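Local coordinates for nucleoporin NUP159 (Saccharomyces cerevisiae, PDB 1XIP), which serves as a component of the nuclear pore complex, its N-terminal beta-propeller domain tethering the helicase Dbp5 to the pore in mRNA export, at residues A[30-35]-A[328-333]; A[149-152]-A[157-160]. One frame throughout, in Å; residues are numbered along the deposited sequence.

Contact 1. Residues A[30-35]-A[328-333]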
loop_
_atom_site.group_PDB
_atom_site.type_symbol
_atom_site.label_atom_id
_atom_site.label_comp_id
_atom_site.label_asym_id
_atom_site.label_seq_id
_atom_site.Cartn_x
_atom_site.Cartn_y
_atom_site.Cartn_z
ATOM N N SER A 30 -6.318 0.620 18.910
ATOM C CA SER A 30 -6.177 -0.634 18.182
ATOM C C SER A 30 -7.484 -1.079 17.528
ATOM O O SER A 30 -8.572 -0.701 17.957
ATOM C CB SER A 30 -5.694 -1.718 19.151
ATOM O OG SER A 30 -5.632 -2.988 18.533
ATOM N N PHE A 31 -7.361 -1.898 16.490
ATOM C CA PHE A 31 -8.498 -2.554 15.861
ATOM C C PHE A 31 -8.878 -3.850 16.600
ATOM O O PHE A 31 -9.863 -4.512 16.237
ATOM C CB PHE A 31 -8.153 -2.892 14.416
ATOM C CG PHE A 31 -8.309 -1.746 13.463
ATOM C CD1 PHE A 31 -9.573 -1.347 13.030
ATOM C CD2 PHE A 31 -7.181 -1.073 12.964
ATOM C CE1 PHE A 31 -9.716 -0.308 12.121
ATOM C CE2 PHE A 31 -7.318 -0.010 12.045
ATOM C CZ PHE A 31 -8.584 0.366 11.625
ATOM N N ASN A 32 -8.089 -4.210 17.614
ATOM C CA ASN A 32 -8.245 -5.469 18.333
ATOM C C ASN A 32 -8.504 -6.657 17.417
ATOM O O ASN A 32 -9.324 -7.526 17.722
ATOM C CB ASN A 32 -9.330 -5.358 19.399
ATOM C CG ASN A 32 -9.004 -4.318 20.445
ATOM O OD1 ASN A 32 -9.797 -3.403 20.691
ATOM N ND2 ASN A 32 -7.826 -4.441 21.067
ATOM N N GLU A 33 -7.799 -6.671 16.287
ATOM C CA GLU A 33 -7.803 -7.791 15.328
ATOM C C GLU A 33 -9.033 -7.854 14.440
ATOM O O GLU A 33 -9.117 -8.704 13.567
ATOM C CB GLU A 33 -7.527 -9.135 16.018
ATOM C CG GLU A 33 -6.411 -9.016 17.038
ATOM C CD GLU A 33 -5.893 -10.335 17.539
ATOM O OE1 GLU A 33 -6.684 -11.294 17.666
ATOM O OE2 GLU A 33 -4.680 -10.388 17.826
ATOM N N LYS A 34 -9.951 -6.914 14.632
ATOM C CA LYS A 34 -11.097 -6.756 13.749
ATOM C C LYS A 34 -10.907 -5.526 12.834
ATOM O O LYS A 34 -11.204 -4.399 13.225
ATOM C CB LYS A 34 -12.388 -6.659 14.578
ATOM C CG LYS A 34 -13.667 -6.861 13.784
ATOM C CD LYS A 34 -14.915 -6.568 14.654
ATOM C CE LYS A 34 -16.185 -7.236 14.087
ATOM N NZ LYS A 34 -17.437 -6.684 14.704
ATOM N N LEU A 35 -10.398 -5.766 11.623
ATOM C CA LEU A 35 -10.078 -4.715 10.653
ATOM C C LEU A 35 -11.100 -4.746 9.531
ATOM O O LEU A 35 -11.615 -5.810 9.232
ATOM C CB LEU A 35 -8.722 -4.998 10.031
ATOM C CG LEU A 35 -7.396 -4.860 10.763
ATOM C CD1 LEU A 35 -6.962 -3.428 10.771
ATOM C CD2 LEU A 35 -7.374 -5.460 12.173
ATOM N N SER A 328 2.985 -7.900 19.011
ATOM C CA SER A 328 2.075 -7.185 19.908
ATOM C C SER A 328 2.385 -7.464 21.383
ATOM O O SER A 328 2.591 -8.615 21.779
ATOM C CB SER A 328 0.616 -7.497 19.542
ATOM O OG SER A 328 -0.204 -7.752 20.664
ATOM N N GLU A 329 2.458 -6.405 22.188
ATOM C CA GLU A 329 2.716 -6.572 23.618
ATOM C C GLU A 329 1.515 -7.220 24.309
ATOM O O GLU A 329 1.666 -7.870 25.350
ATOM C CB GLU A 329 3.069 -5.239 24.278
ATOM C CG GLU A 329 4.110 -5.354 25.389
ATOM C CD GLU A 329 4.304 -4.052 26.168
ATOM O OE1 GLU A 329 4.356 -2.971 25.525
ATOM O OE2 GLU A 329 4.409 -4.103 27.425
ATOM N N GLU A 330 0.335 -7.060 23.703
ATOM C CA GLU A 330 -0.904 -7.617 24.232
ATOM C C GLU A 330 -1.160 -9.064 23.814
ATOM O O GLU A 330 -1.329 -9.934 24.667
ATOM C CB GLU A 330 -2.101 -6.739 23.857
ATOM C CG GLU A 330 -3.275 -6.841 24.836
ATOM C CD GLU A 330 -4.470 -5.980 24.438
ATOM O OE1 GLU A 330 -4.515 -5.510 23.277
ATOM O OE2 GLU A 330 -5.368 -5.771 25.286
ATOM N N THR A 331 -1.192 -9.320 22.509
ATOM C CA THR A 331 -1.567 -10.642 21.997
ATOM C C THR A 331 -0.375 -11.570 21.757
ATOM O O THR A 331 -0.545 -12.797 21.643
ATOM C CB THR A 331 -2.432 -10.527 20.706
ATOM O OG1 THR A 331 -3.466 -9.561 20.907
ATOM C CG2 THR A 331 -3.231 -11.817 20.472
ATOM N N ASP A 332 0.824 -10.993 21.685
ATOM C CA ASP A 332 2.021 -11.730 21.276
ATOM C C ASP A 332 1.938 -12.274 19.845
ATOM O O ASP A 332 2.671 -13.193 19.480
ATOM C CB ASP A 332 2.327 -12.854 22.254
ATOM C CG ASP A 332 3.545 -12.572 23.075
ATOM O OD1 ASP A 332 4.664 -12.908 22.612
ATOM O OD2 ASP A 332 3.480 -11.999 24.187
ATOM N N LYS A 333 1.034 -11.697 19.053
ATOM C CA LYS A 333 0.918 -11.981 17.628
ATOM C C LYS A 333 1.741 -10.965 16.841
ATOM O O LYS A 333 2.065 -9.885 17.345
ATOM C CB LYS A 333 -0.539 -11.888 17.196
ATOM C CG LYS A 333 -1.406 -13.032 17.649
ATOM C CD LYS A 333 -2.365 -13.441 16.520
ATOM C CE LYS A 333 -3.424 -14.429 16.991
ATOM N NZ LYS A 333 -4.538 -13.746 17.696
HETATM O O HOH W 1 -4.097 -4.433 20.264
#
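The carboxylate of E33 is approached from both sides of its plane by residues 328-333. T331 comes from one side, with CG2 3.3 Å from E33 OE2 and OG1 giving that same oxygen a weak hydrogen bond. On the other side, but somewhat nearer the plane, the ammonium of K333 sits in front of both oxygens, NZ lying 3.3 Å from E33 OE1 and 3.4 Å from OE2: a salt bridge built of two weak, long bonds. A second flat pair is looser, the N32 amide and the E330 carboxylate being turned 63° apart, with N32 ND2 4.1 Å from E330 OE1. Here a water does the joining, accepting from S30 OG at 2.7 Å and donating to E330 OE1.

E33 can reach across because CG stands beside its backbone N (chi1 -43°) and the chain then runs out extended, while K333 bends at chi2 and chi4 and crosses it at about a right angle. A glutamine in place of E33 would probably leave the K333 ammonium without its opposite charge here, its end less fixed.

Local turns shape each side. F31 to K34 form a type I' turn, and S30 OG, which also donates to the water, accepts from N32 N in an ST turn. Opposite, S328 OG takes T331 N at 2.6 Å in an ST motif and has a weak bond to E372.

This is a surface contact between two loops, one linking strands 18-26 and 43-46, the other leading into strand 337-343. Away from the charges, L35 CD1 lies over one face of the F31 ring, displaced toward the rim, and both side chains pack on I338 of strand 337-343.

Contact 2. Residues A[149-152]-A[157-160]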
loop_
_atom_site.group_PDB
_atom_site.type_symbol
_atom_site.label_atom_id
_atom_site.label_comp_id
_atom_site.label_asym_id
_atom_site.label_seq_id
_atom_site.Cartn_x
_atom_site.Cartn_y
_atom_site.Cartn_z
ATOM N N SER A 149 -13.555 1.808 -11.454
ATOM C CA SER A 149 -14.196 3.074 -11.836
ATOM C C SER A 149 -13.351 4.298 -11.508
ATOM O O SER A 149 -12.404 4.219 -10.728
ATOM C CB SER A 149 -15.551 3.202 -11.164
ATOM O OG SER A 149 -15.460 2.771 -9.827
ATOM N N ALA A 150 -13.707 5.427 -12.109
ATOM C CA ALA A 150 -12.962 6.673 -11.944
ATOM C C ALA A 150 -13.860 7.818 -11.485
ATOM O O ALA A 150 -14.889 8.092 -12.103
ATOM C CB ALA A 150 -12.256 7.048 -13.237
ATOM N N LEU A 151 -13.463 8.461 -10.385
ATOM C CA LEU A 151 -14.159 9.622 -9.849
ATOM C C LEU A 151 -13.340 10.875 -10.101
ATOM O O LEU A 151 -12.216 10.986 -9.616
ATOM C CB LEU A 151 -14.371 9.461 -8.350
ATOM C CG LEU A 151 -15.689 9.905 -7.701
ATOM C CD1 LEU A 151 -15.424 10.605 -6.379
ATOM C CD2 LEU A 151 -16.564 10.762 -8.617
ATOM N N ASP A 152 -13.895 11.809 -10.876
ATOM C CA ASP A 152 -13.278 13.123 -11.015
ATOM C C ASP A 152 -13.594 13.959 -9.783
ATOM O O ASP A 152 -14.752 14.153 -9.434
ATOM C CB ASP A 152 -13.739 13.840 -12.292
ATOM C CG ASP A 152 -12.777 14.967 -12.716
ATOM O OD1 ASP A 152 -12.690 15.991 -12.004
ATOM O OD2 ASP A 152 -12.064 14.918 -13.741
ATOM N N SER A 157 -18.312 13.576 -11.248
ATOM C CA SER A 157 -18.838 12.554 -12.173
ATOM C C SER A 157 -17.972 11.270 -12.227
ATOM O O SER A 157 -16.762 11.310 -11.949
ATOM C CB SER A 157 -19.024 13.139 -13.571
ATOM O OG SER A 157 -17.777 13.248 -14.236
ATOM N N THR A 158 -18.590 10.143 -12.596
ATOM C CA THR A 158 -17.906 8.845 -12.532
ATOM C C THR A 158 -17.912 8.001 -13.823
ATOM O O THR A 158 -18.969 7.656 -14.358
ATOM C CB THR A 158 -18.377 7.998 -11.290
ATOM O OG1 THR A 158 -19.153 6.878 -11.722
ATOM C CG2 THR A 158 -19.351 8.786 -10.393
ATOM N N LYS A 159 -16.704 7.668 -14.285
ATOM C CA LYS A 159 -16.471 6.846 -15.478
ATOM C C LYS A 159 -16.281 5.371 -15.092
ATOM O O LYS A 159 -15.897 5.073 -13.977
ATOM C CB LYS A 159 -15.203 7.342 -16.177
ATOM C CG LYS A 159 -15.204 7.235 -17.699
ATOM C CD LYS A 159 -13.861 7.702 -18.297
ATOM C CE LYS A 159 -13.753 9.247 -18.334
ATOM N NZ LYS A 159 -13.442 9.800 -19.701
ATOM N N GLN A 160 -16.537 4.454 -16.015
ATOM C CA GLN A 160 -16.270 3.037 -15.773
ATOM C C GLN A 160 -15.046 2.597 -16.565
ATOM O O GLN A 160 -15.037 2.681 -17.790
ATOM C CB GLN A 160 -17.484 2.186 -16.147
ATOM C CG GLN A 160 -17.878 1.148 -15.108
ATOM C CD GLN A 160 -18.257 1.765 -13.764
ATOM O OE1 GLN A 160 -18.681 2.930 -13.697
ATOM N NE2 GLN A 160 -18.097 0.992 -12.690
#
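S157 turns its side chain away from strand 149-152, yet its carbonyl takes part: S157 O accepts from D152 N at 3.1 Å, and L151 CD2 rests against the same oxygen at 3.4 Å. The hydroxyl of S157 goes instead to T155 in the connecting turn.

A150 faces K159 as the hydrogen-bonded pair of this antiparallel hairpin. A150 N bonds to K159 O and K159 N returns to A150 O, each at 2.9 Å. A150 O also receives a CA-H...O contact from T158 CA at 3.1 Å, and the two CB atoms of A150 and K159 lie side by side.

S149 and Q160 form a non-hydrogen-bonded pair. S149 OG sits between the backbone N and the carbonyl carbon (chi1 42°), which directs it to a weak bond with I141 O on the adjoining strand, while its CB meets Q160 NE2 at 3.7 Å. T158 CG2 touches L151 CD2 on that same face.

The cohesion is thus chiefly neutral and main-chain: three backbone bonds hold the outermost strand of this propeller blade, with side chains adding mostly carbon contacts.

Along the chain the order is 30-35, 149-152, 157-160, 328-333, so the hairpin of contact 2 falls between the two loops of contact 1. The sites do not touch: their centres are 36 Å apart and their nearest atoms about 21 Å, each site lying some 20 Å from the centre of the chain. They share the propeller but no sheet. Contact 2 lies within one blade, made of strands 129-134, 138-143, 147-152 and 158-165 in sequence. Contact 1 borders the blade in which strand 18-26 joins the late strands 337-343, 365-370 and 374-381, an early strand paired with the last one, the kind of closure that completes a propeller ring.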